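Local structure of Pre-mRNA-splicing factor 38 (Chaetomium thermophilum, 5F5T) at residues D63-V68 and K106-F111; F57-A62 and A92-Q97; L122-I127 and D168-K173; G76-V81 and P87-A92; G25-A28 and L32-A35. The protein is probably required for pre-mRNA splicing in the nucleus, as a spliceosomal factor of the PRP38 family. All blocks are in the same frame, centred on the assembly; numbering follows the deposited sequence.

Contact 1: D63-V68 and K106-F111; sequences DIVDRV and KEYLYF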
# COMPACT_ATOMS: atom_id res chain seq x y z
N ASP A 63 18.28 -15.09 -0.81
CA ASP A 63 18.37 -14.94 0.63
C ASP A 63 17.19 -14.15 1.11
O ASP A 63 16.77 -14.32 2.24
CB ASP A 63 19.67 -14.25 1.03
CG ASP A 63 20.89 -15.12 0.81
OD1 ASP A 63 20.76 -16.36 0.88
OD2 ASP A 63 21.97 -14.56 0.56
N ILE A 64 16.65 -13.27 0.27
CA ILE A 64 15.53 -12.43 0.69
C ILE A 64 14.33 -13.30 1.05
O ILE A 64 13.77 -13.15 2.13
CB ILE A 64 15.13 -11.42 -0.40
CG1 ILE A 64 16.14 -10.27 -0.46
CG2 ILE A 64 13.74 -10.88 -0.14
CD1 ILE A 64 16.25 -9.51 0.84
N VAL A 65 13.98 -14.22 0.16
CA VAL A 65 12.88 -15.15 0.42
C VAL A 65 13.18 -15.96 1.67
O VAL A 65 12.31 -16.11 2.55
CB VAL A 65 12.62 -16.11 -0.75
CG1 VAL A 65 11.57 -17.14 -0.37
CG2 VAL A 65 12.17 -15.34 -1.98
N ASP A 66 14.40 -16.48 1.75
CA ASP A 66 14.76 -17.28 2.92
C ASP A 66 14.59 -16.49 4.23
O ASP A 66 14.03 -17.01 5.21
CB ASP A 66 16.20 -17.80 2.81
CG ASP A 66 16.37 -18.82 1.70
OD1 ASP A 66 15.55 -19.76 1.60
OD2 ASP A 66 17.35 -18.70 0.92
N ARG A 67 15.03 -15.24 4.24
CA ARG A 67 14.94 -14.37 5.40
C ARG A 67 13.50 -14.05 5.74
O ARG A 67 13.14 -13.95 6.91
CB ARG A 67 15.71 -13.06 5.18
CG ARG A 67 17.22 -13.19 5.07
CD ARG A 67 17.81 -13.97 6.23
NE ARG A 67 18.72 -15.00 5.74
CZ ARG A 67 20.04 -14.85 5.66
NH1 ARG A 67 20.61 -13.72 6.05
NH2 ARG A 67 20.79 -15.84 5.20
N VAL A 68 12.67 -13.83 4.72
CA VAL A 68 11.27 -13.54 4.98
C VAL A 68 10.59 -14.72 5.65
O VAL A 68 9.92 -14.56 6.67
CB VAL A 68 10.51 -13.17 3.69
CG1 VAL A 68 9.01 -13.18 3.93
CG2 VAL A 68 10.97 -11.81 3.19
N LYS A 106 8.35 -10.13 -9.76
CA LYS A 106 7.28 -10.96 -10.29
C LYS A 106 7.23 -12.28 -9.54
O LYS A 106 6.16 -12.75 -9.12
CB LYS A 106 7.49 -11.16 -11.79
CG LYS A 106 6.26 -11.56 -12.58
CD LYS A 106 6.63 -11.70 -14.04
CE LYS A 106 7.03 -10.34 -14.63
NZ LYS A 106 6.95 -10.26 -16.11
N GLU A 107 8.42 -12.86 -9.33
CA GLU A 107 8.53 -14.11 -8.59
C GLU A 107 8.05 -13.96 -7.15
O GLU A 107 7.23 -14.76 -6.68
CB GLU A 107 9.97 -14.62 -8.58
CG GLU A 107 10.14 -15.89 -7.77
CD GLU A 107 11.58 -16.18 -7.41
OE1 GLU A 107 11.81 -16.75 -6.31
OE2 GLU A 107 12.49 -15.85 -8.20
N TYR A 108 8.56 -12.93 -6.47
CA TYR A 108 8.24 -12.71 -5.07
C TYR A 108 6.73 -12.62 -4.94
O TYR A 108 6.09 -13.45 -4.28
CB TYR A 108 8.85 -11.41 -4.54
CG TYR A 108 10.34 -11.41 -4.30
CD1 TYR A 108 11.07 -12.59 -4.22
CD2 TYR A 108 11.03 -10.21 -4.15
CE1 TYR A 108 12.44 -12.57 -4.00
CE2 TYR A 108 12.39 -10.18 -3.93
CZ TYR A 108 13.09 -11.36 -3.85
OH TYR A 108 14.45 -11.33 -3.63
N LEU A 109 6.19 -11.64 -5.66
CA LEU A 109 4.79 -11.26 -5.57
C LEU A 109 3.88 -12.44 -5.87
O LEU A 109 3.14 -12.90 -4.99
CB LEU A 109 4.51 -10.10 -6.52
CG LEU A 109 3.26 -9.25 -6.31
CD1 LEU A 109 3.38 -8.44 -5.04
CD2 LEU A 109 3.04 -8.32 -7.50
N TYR A 110 3.98 -12.98 -7.08
CA TYR A 110 3.00 -13.97 -7.49
C TYR A 110 3.28 -15.36 -6.92
O TYR A 110 2.43 -15.95 -6.25
CB TYR A 110 2.93 -14.01 -9.02
CG TYR A 110 2.49 -12.69 -9.60
CD1 TYR A 110 1.20 -12.20 -9.38
CD2 TYR A 110 3.36 -11.92 -10.36
CE1 TYR A 110 0.80 -10.98 -9.90
CE2 TYR A 110 2.96 -10.70 -10.89
CZ TYR A 110 1.68 -10.24 -10.65
OH TYR A 110 1.29 -9.02 -11.18
N PHE A 111 4.50 -15.85 -7.13
CA PHE A 111 4.80 -17.24 -6.81
C PHE A 111 5.14 -17.33 -5.33
O PHE A 111 4.60 -18.18 -4.57
CB PHE A 111 5.96 -17.71 -7.70
CG PHE A 111 6.21 -19.19 -7.66
CD1 PHE A 111 7.20 -19.72 -6.86
CD2 PHE A 111 5.48 -20.05 -8.46
CE1 PHE A 111 7.45 -21.09 -6.84
CE2 PHE A 111 5.71 -21.41 -8.44
CZ PHE A 111 6.70 -21.93 -7.63

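Contact 2: F57-A62 and A92-Q97; sequences FGVNEA and AFKLLQ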
# COMPACT_ATOMS: atom_id res chain seq x y z
N PHE A 57 23.26 -8.90 6.53
CA PHE A 57 24.62 -8.67 6.08
C PHE A 57 24.96 -9.53 4.87
O PHE A 57 24.92 -10.75 4.93
CB PHE A 57 25.60 -8.93 7.21
CG PHE A 57 27.03 -8.72 6.83
CD1 PHE A 57 27.54 -7.45 6.68
CD2 PHE A 57 27.87 -9.81 6.62
CE1 PHE A 57 28.86 -7.25 6.32
CE2 PHE A 57 29.19 -9.62 6.26
CZ PHE A 57 29.69 -8.34 6.11
N GLY A 58 25.30 -8.86 3.77
CA GLY A 58 25.71 -9.52 2.54
C GLY A 58 24.71 -10.47 1.92
O GLY A 58 25.10 -11.41 1.23
N VAL A 59 23.42 -10.23 2.14
CA VAL A 59 22.39 -11.13 1.64
C VAL A 59 22.09 -10.94 0.16
O VAL A 59 22.43 -9.92 -0.43
CB VAL A 59 21.06 -10.98 2.41
CG1 VAL A 59 21.25 -11.37 3.85
CG2 VAL A 59 20.54 -9.56 2.28
N ASN A 60 21.41 -11.93 -0.40
CA ASN A 60 21.10 -11.98 -1.82
C ASN A 60 19.59 -12.01 -2.04
O ASN A 60 18.82 -12.07 -1.08
CB ASN A 60 21.74 -13.21 -2.46
CG ASN A 60 22.90 -12.85 -3.35
OD1 ASN A 60 23.25 -11.67 -3.49
ND2 ASN A 60 23.52 -13.85 -3.95
N GLU A 61 19.18 -11.91 -3.30
CA GLU A 61 17.77 -11.95 -3.65
C GLU A 61 17.10 -13.28 -3.26
O GLU A 61 15.94 -13.30 -2.86
CB GLU A 61 17.60 -11.68 -5.14
CG GLU A 61 17.80 -10.22 -5.52
CD GLU A 61 18.50 -10.05 -6.86
OE1 GLU A 61 18.90 -8.91 -7.18
OE2 GLU A 61 18.65 -11.05 -7.59
N ALA A 62 17.82 -14.39 -3.40
CA ALA A 62 17.33 -15.69 -2.91
C ALA A 62 17.23 -15.67 -1.39
O ALA A 62 16.24 -16.13 -0.75
CB ALA A 62 18.26 -16.80 -3.36
N ALA A 92 12.87 -4.60 3.61
CA ALA A 92 12.44 -3.63 2.61
C ALA A 92 13.60 -2.71 2.24
O ALA A 92 13.84 -2.44 1.06
CB ALA A 92 11.27 -2.82 3.13
N PHE A 93 14.33 -2.25 3.25
CA PHE A 93 15.47 -1.38 3.02
C PHE A 93 16.54 -2.10 2.22
O PHE A 93 17.16 -1.52 1.32
CB PHE A 93 16.05 -0.88 4.35
CG PHE A 93 17.16 0.12 4.19
CD1 PHE A 93 16.90 1.40 3.72
CD2 PHE A 93 18.46 -0.21 4.51
CE1 PHE A 93 17.92 2.33 3.58
CE2 PHE A 93 19.49 0.71 4.36
CZ PHE A 93 19.21 1.98 3.89
N LYS A 94 16.75 -3.37 2.55
CA LYS A 94 17.70 -4.18 1.81
C LYS A 94 17.29 -4.33 0.36
O LYS A 94 18.13 -4.32 -0.53
CB LYS A 94 17.85 -5.55 2.45
CG LYS A 94 18.91 -6.42 1.79
CD LYS A 94 20.20 -5.64 1.58
CE LYS A 94 21.23 -5.96 2.65
NZ LYS A 94 22.61 -5.62 2.21
N LEU A 95 15.99 -4.45 0.11
CA LEU A 95 15.48 -4.53 -1.25
C LEU A 95 15.76 -3.22 -1.97
O LEU A 95 16.11 -3.21 -3.16
CB LEU A 95 13.99 -4.85 -1.26
CG LEU A 95 13.64 -6.34 -1.24
CD1 LEU A 95 12.13 -6.52 -1.31
CD2 LEU A 95 14.33 -7.09 -2.37
N LEU A 96 15.60 -2.11 -1.26
CA LEU A 96 15.95 -0.81 -1.82
C LEU A 96 17.42 -0.78 -2.22
O LEU A 96 17.78 -0.23 -3.26
CB LEU A 96 15.65 0.31 -0.82
CG LEU A 96 14.19 0.66 -0.58
CD1 LEU A 96 14.07 1.72 0.51
CD2 LEU A 96 13.54 1.15 -1.86
N GLN A 97 18.26 -1.38 -1.39
CA GLN A 97 19.69 -1.49 -1.68
C GLN A 97 19.97 -2.33 -2.93
O GLN A 97 20.71 -1.92 -3.81
CB GLN A 97 20.42 -2.08 -0.47
CG GLN A 97 21.91 -1.81 -0.45
CD GLN A 97 22.60 -2.49 0.72
OE1 GLN A 97 21.98 -2.75 1.75
NE2 GLN A 97 23.88 -2.79 0.56

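Contact 3: L122-I127 and D168-K173; sequences LAAFYI and DDLLTK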
# COMPACT_ATOMS: atom_id res chain seq x y z
N LEU A 122 5.82 -7.80 1.51
CA LEU A 122 7.08 -7.12 1.28
C LEU A 122 7.18 -6.61 -0.15
O LEU A 122 7.52 -5.45 -0.38
CB LEU A 122 8.25 -8.05 1.57
CG LEU A 122 9.65 -7.42 1.46
CD1 LEU A 122 9.70 -6.12 2.24
CD2 LEU A 122 10.75 -8.38 1.90
N ALA A 123 6.85 -7.48 -1.10
CA ALA A 123 6.93 -7.13 -2.51
C ALA A 123 5.98 -5.99 -2.83
O ALA A 123 6.34 -5.07 -3.56
CB ALA A 123 6.62 -8.34 -3.38
N ALA A 124 4.77 -6.04 -2.29
CA ALA A 124 3.79 -5.00 -2.51
C ALA A 124 4.27 -3.68 -1.93
O ALA A 124 4.14 -2.62 -2.56
CB ALA A 124 2.45 -5.38 -1.91
N PHE A 125 4.86 -3.74 -0.74
CA PHE A 125 5.42 -2.56 -0.09
C PHE A 125 6.48 -1.93 -0.98
O PHE A 125 6.43 -0.73 -1.29
CB PHE A 125 6.01 -2.93 1.28
CG PHE A 125 6.45 -1.76 2.11
CD1 PHE A 125 5.73 -0.57 2.10
CD2 PHE A 125 7.58 -1.84 2.90
CE1 PHE A 125 6.14 0.51 2.88
CE2 PHE A 125 8.00 -0.77 3.67
CZ PHE A 125 7.27 0.41 3.66
N TYR A 126 7.41 -2.76 -1.43
CA TYR A 126 8.52 -2.31 -2.27
C TYR A 126 8.02 -1.71 -3.57
O TYR A 126 8.56 -0.71 -4.06
CB TYR A 126 9.48 -3.47 -2.55
CG TYR A 126 10.70 -3.06 -3.34
CD1 TYR A 126 11.77 -2.44 -2.72
CD2 TYR A 126 10.77 -3.27 -4.71
CE1 TYR A 126 12.88 -2.05 -3.44
CE2 TYR A 126 11.87 -2.89 -5.44
CZ TYR A 126 12.93 -2.28 -4.80
OH TYR A 126 14.04 -1.90 -5.52
N ILE A 127 6.99 -2.32 -4.14
CA ILE A 127 6.40 -1.83 -5.38
C ILE A 127 5.79 -0.45 -5.15
O ILE A 127 6.00 0.46 -5.95
CB ILE A 127 5.33 -2.80 -5.92
CG1 ILE A 127 6.00 -4.04 -6.51
CG2 ILE A 127 4.46 -2.12 -6.97
CD1 ILE A 127 5.03 -5.02 -7.16
N ASP A 168 -4.81 -2.15 0.53
CA ASP A 168 -5.65 -0.96 0.52
C ASP A 168 -4.94 0.19 1.23
O ASP A 168 -5.04 1.35 0.80
CB ASP A 168 -6.99 -1.25 1.19
CG ASP A 168 -8.03 -0.17 0.92
OD1 ASP A 168 -8.11 0.31 -0.23
OD2 ASP A 168 -8.74 0.22 1.87
N ASP A 169 -4.23 -0.12 2.31
CA ASP A 169 -3.43 0.88 3.01
C ASP A 169 -2.34 1.45 2.12
O ASP A 169 -2.12 2.66 2.10
CB ASP A 169 -2.82 0.29 4.28
CG ASP A 169 -3.80 0.24 5.44
OD1 ASP A 169 -4.94 0.72 5.27
OD2 ASP A 169 -3.42 -0.25 6.52
N LEU A 170 -1.65 0.58 1.39
CA LEU A 170 -0.62 1.02 0.46
C LEU A 170 -1.19 1.94 -0.61
O LEU A 170 -0.56 2.91 -1.01
CB LEU A 170 0.04 -0.19 -0.20
CG LEU A 170 0.87 -1.11 0.69
CD1 LEU A 170 1.29 -2.34 -0.11
CD2 LEU A 170 2.10 -0.37 1.20
N LEU A 171 -2.39 1.60 -1.07
CA LEU A 171 -3.05 2.35 -2.13
C LEU A 171 -3.71 3.66 -1.68
O LEU A 171 -3.95 4.54 -2.51
CB LEU A 171 -4.09 1.45 -2.80
CG LEU A 171 -3.47 0.23 -3.48
CD1 LEU A 171 -4.53 -0.59 -4.19
CD2 LEU A 171 -2.36 0.65 -4.43
N THR A 172 -4.04 3.79 -0.40
CA THR A 172 -4.82 4.95 0.05
C THR A 172 -4.18 5.80 1.15
O THR A 172 -4.73 6.82 1.54
CB THR A 172 -6.21 4.52 0.57
OG1 THR A 172 -6.05 3.83 1.82
CG2 THR A 172 -6.90 3.61 -0.43
N LYS A 173 -3.02 5.38 1.65
CA LYS A 173 -2.43 6.07 2.79
C LYS A 173 -1.09 6.70 2.44
O LYS A 173 -0.37 6.20 1.57
CB LYS A 173 -2.27 5.11 3.97
CG LYS A 173 -3.44 5.14 4.94
CD LYS A 173 -3.36 4.01 5.95
CE LYS A 173 -4.30 4.25 7.12
NZ LYS A 173 -5.59 3.52 6.96

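Contact 4: G76-V81 and P87-A92; sequences GGVTGV and PFLCLA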
# COMPACT_ATOMS: atom_id res chain seq x y z
N GLY A 76 5.33 -4.01 10.04
CA GLY A 76 5.44 -2.83 10.88
C GLY A 76 6.65 -2.01 10.50
O GLY A 76 7.50 -2.47 9.74
N GLY A 77 6.74 -0.79 11.04
CA GLY A 77 7.90 0.06 10.86
C GLY A 77 8.84 -0.02 12.04
O GLY A 77 9.47 -1.06 12.28
N VAL A 78 8.94 1.08 12.79
CA VAL A 78 9.76 1.11 13.99
C VAL A 78 8.84 1.18 15.21
O VAL A 78 7.86 1.93 15.22
CB VAL A 78 10.75 2.30 14.00
CG1 VAL A 78 11.70 2.20 12.81
CG2 VAL A 78 10.02 3.63 13.95
N THR A 79 9.15 0.39 16.23
CA THR A 79 8.24 0.22 17.36
C THR A 79 8.97 0.33 18.69
O THR A 79 10.16 0.05 18.78
CB THR A 79 7.52 -1.15 17.26
OG1 THR A 79 7.00 -1.32 15.94
CG2 THR A 79 6.38 -1.26 18.27
N GLY A 80 8.24 0.75 19.73
CA GLY A 80 8.76 0.76 21.08
C GLY A 80 9.64 1.95 21.39
O GLY A 80 9.99 2.73 20.50
N VAL A 81 10.03 2.08 22.66
CA VAL A 81 10.90 3.16 23.09
C VAL A 81 12.26 3.03 22.43
O VAL A 81 12.88 4.03 22.07
CB VAL A 81 11.08 3.17 24.62
CG1 VAL A 81 11.75 4.46 25.07
CG2 VAL A 81 9.73 2.99 25.31
N PRO A 87 11.97 -6.73 11.22
CA PRO A 87 12.71 -7.45 10.18
C PRO A 87 12.12 -7.15 8.80
O PRO A 87 12.84 -7.05 7.82
CB PRO A 87 12.50 -8.91 10.56
CG PRO A 87 12.40 -8.87 12.06
CD PRO A 87 11.57 -7.63 12.32
N PHE A 88 10.80 -6.98 8.76
CA PHE A 88 10.09 -6.63 7.53
C PHE A 88 10.63 -5.34 6.93
O PHE A 88 10.95 -5.27 5.74
CB PHE A 88 8.59 -6.53 7.83
CG PHE A 88 7.76 -6.16 6.64
CD1 PHE A 88 7.34 -7.13 5.74
CD2 PHE A 88 7.34 -4.85 6.45
CE1 PHE A 88 6.56 -6.80 4.66
CE2 PHE A 88 6.55 -4.52 5.36
CZ PHE A 88 6.16 -5.49 4.47
N LEU A 89 10.74 -4.31 7.77
CA LEU A 89 11.24 -3.01 7.33
C LEU A 89 12.69 -3.10 6.88
O LEU A 89 13.07 -2.54 5.85
CB LEU A 89 11.11 -1.98 8.44
CG LEU A 89 11.46 -0.54 8.05
CD1 LEU A 89 10.64 -0.11 6.85
CD2 LEU A 89 11.23 0.40 9.22
N CYS A 90 13.49 -3.83 7.65
CA CYS A 90 14.90 -4.00 7.34
C CYS A 90 15.08 -4.65 5.98
O CYS A 90 15.93 -4.24 5.19
CB CYS A 90 15.60 -4.84 8.41
SG CYS A 90 15.65 -4.06 10.04
N LEU A 91 14.27 -5.67 5.72
CA LEU A 91 14.32 -6.37 4.44
C LEU A 91 13.84 -5.47 3.32
O LEU A 91 14.34 -5.56 2.20
CB LEU A 91 13.50 -7.65 4.50
CG LEU A 91 14.18 -8.75 5.32
CD1 LEU A 91 13.32 -10.00 5.40
CD2 LEU A 91 15.54 -9.07 4.72
N ALA A 92 12.87 -4.60 3.61
CA ALA A 92 12.44 -3.63 2.61
C ALA A 92 13.60 -2.71 2.24
O ALA A 92 13.84 -2.44 1.06
CB ALA A 92 11.27 -2.82 3.13

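Contact 5: G25-A28 and L32-A35; sequences GPLA and LNPA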
# COMPACT_ATOMS: atom_id res chain seq x y z
N GLY A 25 24.09 6.38 -8.01
CA GLY A 25 22.94 5.53 -7.82
C GLY A 25 21.95 5.53 -8.97
O GLY A 25 21.50 6.59 -9.41
N PRO A 26 21.61 4.34 -9.49
CA PRO A 26 20.53 4.20 -10.47
C PRO A 26 19.18 4.46 -9.81
O PRO A 26 18.95 4.00 -8.69
CB PRO A 26 20.65 2.75 -10.93
CG PRO A 26 21.32 2.05 -9.79
CD PRO A 26 22.25 3.05 -9.18
N LEU A 27 18.30 5.19 -10.49
CA LEU A 27 17.05 5.61 -9.88
C LEU A 27 15.98 4.52 -9.94
O LEU A 27 16.06 3.60 -10.76
CB LEU A 27 16.54 6.89 -10.54
CG LEU A 27 16.84 8.21 -9.82
CD1 LEU A 27 18.31 8.31 -9.46
CD2 LEU A 27 16.42 9.40 -10.67
N ALA A 28 14.99 4.62 -9.06
CA ALA A 28 13.83 3.74 -9.09
C ALA A 28 12.95 4.10 -10.29
O ALA A 28 13.01 5.22 -10.78
CB ALA A 28 13.04 3.85 -7.79
N LEU A 32 12.65 8.03 -8.24
CA LEU A 32 13.22 8.32 -6.92
C LEU A 32 14.57 7.66 -6.71
O LEU A 32 14.92 6.69 -7.39
CB LEU A 32 12.26 7.87 -5.82
CG LEU A 32 10.90 8.56 -5.69
CD1 LEU A 32 10.21 8.08 -4.43
CD2 LEU A 32 11.05 10.07 -5.68
N ASN A 33 15.33 8.17 -5.74
CA ASN A 33 16.59 7.56 -5.36
C ASN A 33 16.37 6.60 -4.20
O ASN A 33 15.96 7.03 -3.12
CB ASN A 33 17.63 8.61 -4.99
CG ASN A 33 18.96 8.00 -4.58
OD1 ASN A 33 19.43 8.21 -3.47
ND2 ASN A 33 19.56 7.24 -5.49
N PRO A 34 16.65 5.31 -4.42
CA PRO A 34 16.36 4.23 -3.47
C PRO A 34 16.90 4.50 -2.07
O PRO A 34 16.24 4.16 -1.08
CB PRO A 34 17.06 3.02 -4.08
CG PRO A 34 17.21 3.32 -5.53
CD PRO A 34 17.05 4.80 -5.74
N ALA A 35 18.07 5.11 -1.99
CA ALA A 35 18.72 5.40 -0.71
C ALA A 35 17.96 6.43 0.11
O ALA A 35 18.07 6.44 1.33
CB ALA A 35 20.13 5.86 -0.94

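Contact 1: D63-V68 and K106-F111
Tyr-108 swings its ring toward Ile-64 and Val-65 because CG lies beside the backbone N and anti to the carbonyl carbon (chi1 -73°). On Val-65, the methyl CG2 sits beside the backbone N, which turns it to the same ring. Val-65 CG2 reaches Tyr-108 CE1 at 3.4 Å. Ile-64 crosses the tyrosine at about a right angle. Its branch methyl, Ile-64 CG2, meets Tyr-108 CZ at 3.8 Å, at the phenol end of the ring. CB of Ile-64 lies 3.3 Å from Tyr-108 OH. Val-65 thus touches the ring obliquely at CD1 and CE1, and Ile-64 meets the tyrosine at CZ and OH. No hydrogen bond joins the two segments. The hydroxyl is nevertheless satisfied, since Tyr-108 OH bonds to the backbone O of Glu-61 in the first turn of helix 61-71. This ties the ring to the same helix that it packs on. With a phenylalanine in its place, that carbonyl would probably lose its link to helix 102-115, and the ring would be held by apolar contact alone. Leu-119 of helix 117-130 touches both Val-65 and Tyr-108, and Leu-95 of helix 87-98 also reaches the tyrosine. The arrangement is that of an all-helical core, in which one aromatic residue bridges the gap between two helices and others close round it.

Contact 2: F57-A62 and A92-Q97
Val-59 lays its methyl CG2 against the aliphatic part of Lys-94. Val-59 CG2 is 3.6 Å from Lys-94 CG and 3.7 Å from Lys-94 CE. The methyl therefore touches the lysine chain at both ends of its middle section. Lys-94 leaves helix 87-98 with CG anti to the backbone N (chi1 -176°), then bends at both chi2 and chi3. The bends wrap the methylene groups round Val-59 CG2 and carry the ammonium group past the valine. Val-59 CG2 stands between its own backbone N and carbonyl carbon, which aims it across to the helix. Beyond the valine, Lys-94 NZ turns back to its own helix. It donates a hydrogen bond of 3.0 Å to Gln-97 OE1, one turn further on. The donor stands above the carbonyl plane and 49° out of it, so it does not use a lone pair of that oxygen. Gln-97 in turn touches Glu-14 and Phe-17 of helix 9-19. The backbone N of Gly-58 is the nearest polar atom of the loop to Lys-94 NZ, at 4.5 Å, and no hydrogen bond forms there. Gly-58 has a positive phi (59°), a backbone shape that favours glycine. The contact thus lays the loop that leads into helix 61-71 against the side of helix 87-98. The chemistry is divided along one side chain: the lysine methylenes pack as hydrocarbon, and the buried ammonium group gains a neutral oxygen acceptor, which probably eases the cost of burying its charge.

Contact 3: L122-I127 and D168-K173
Leu-170 is the residue of the second segment that meets Ala-124 and Phe-125, and its neighbours face other partners. The segment starts with Asp-168, on the far side of helix 163-172. Its OD2 forms a salt bridge with a basic side chain of another protein chain. Asp-169 follows, and its OD1 forms a salt bridge with Lys-173 NZ at 3.3 Å, with only a weak hydrogen bond. Leu-170 then points at helix 117-130 and divides its two methyls between two residues. Leu-170 CD1 rests on Ala-124 CB at 3.7 Å. Leu-170 CD2 comes to the edge of the Phe-125 ring, near its plane, at 3.7 Å from Phe-125 CD1. CG of Leu-170 sits beside the backbone N (chi1 -67°), which sends the fork straight across the gap. Replacing this leucine with an alanine would probably open a gap between the helices and leave the edge of Phe-125 without this methyl neighbour. Leu-171 turns to Val-136 and Leu-140 of helix 133-140. Thr-172 OG1 donates to Asp-168 O at 2.9 Å, from above the carbonyl plane, near the end of the helix. Lys-173 leaves helical geometry. The contact is thus apolar side-chain packing of helix 163-172 on helix 117-130, with a bond from Arg-128 NE to Leu-170 O as a polar link, while Asp-168 and Asp-169 lie away from it.

Contact 4: G76-V81 and P87-A92
Leu-89 and Phe-88, in the first turn of helix 87-98, pack against Gly-76, Gly-77 and Val-78. The apolar side-chain pair is Leu-89 CD2 with Val-78 CG1, at 4.0 Å. Leucine and valine cross obliquely. The same methyl also makes van der Waals contact with bare backbone: Leu-89 CD2 lies 3.7 Å from Gly-77 C. CG of Leu-89 is anti to the backbone N (chi1 -174°), which extends the side chain over the backbone of Gly-77. The next kind of contact is between carbon and a backbone oxygen. Gly-76 O stands 3.9 Å from Leu-89 CB. The same oxygen lies near the plane of the Phe-88 ring, at its edge, with Gly-76 O 4.1 Å from Phe-88 CD2. Hydrogen bonds do not cross directly between the two segments. They pass through Ser-86, the residue just before the helix. Its OG is bonded to both Gly-76 O and Leu-89 N, and its backbone pairs with Gly-77. Leu-89 also touches Val-42 and Ile-46 of helix 40-48, and Leu-122 of helix 117-130 touches Phe-88. Strands 78-79 and 84-85 form a short beta hairpin that runs straight into helix 87-98. The glycines bring bare backbone close to the helix start. The direct contact is therefore van der Waals in nature, and the polarity of the Gly-76 carbonyl is met by the serine hydroxyl between the segments.

Contact 5: G25-A28 and L32-A35
The Asn-33 amide and the Leu-32 carbonyl are the flat groups that face residues 25-28. The amide turns its ND2 end to Leu-27, with Asn-33 ND2 4.3 Å from Leu-27 CD1. The carbonyl takes the backbone bond between the segments. Ala-28 N donates to Leu-32 O at 2.7 Å, almost in line with the C=O bond (165° at the oxygen). The N-H...O angle is 168°, so the bond is nearly straight. This oxygen also has carbon neighbours: Leu-27 CG and Ala-28 CB each lie 3.4 Å from Leu-32 O. Pro-34 brings a puckered ring against another carbonyl. Pro-26 O is 3.6 Å from Pro-34 CD and 3.7 Å from Pro-34 CG. Within the turn, Asn-30 OD1 is bonded to Leu-32 N. The single backbone bond across the segments closes a short irregular loop, without regular helix or strand, on the way from helix 9-19 to helix 40-48. Arg-21, just beyond the first helix, touches Pro-26, Asn-33 and Ala-35. Leu-32 reaches Trp-182, downstream of the strand pair 175-176 and 179-180, and Pro-34 sets the loop against the backbone of Leu-96 in helix 87-98.

Contact 5 comes first along the chain and closes before the others open. Contacts 1 and 2 alternate in sequence, with centres 11 Å apart, and both use helix 61-71. Contact 4 lies within the chain span of both and shares helix 87-98, and Ala-92 itself, with contact 2. Contact 3 comes last, 15 Å from contact 4 between centres, where Phe-125 meets Phe-88 and Ala-92. Leu-109 of contact 1 also packs on Ala-123 and Ile-127 of helix 117-130. Contact 5 lies farther out and touches contact 2 through Pro-34. Helices 61-71, 87-98, 102-115 and 117-130 thus form one continuous core within the PRP38 family region.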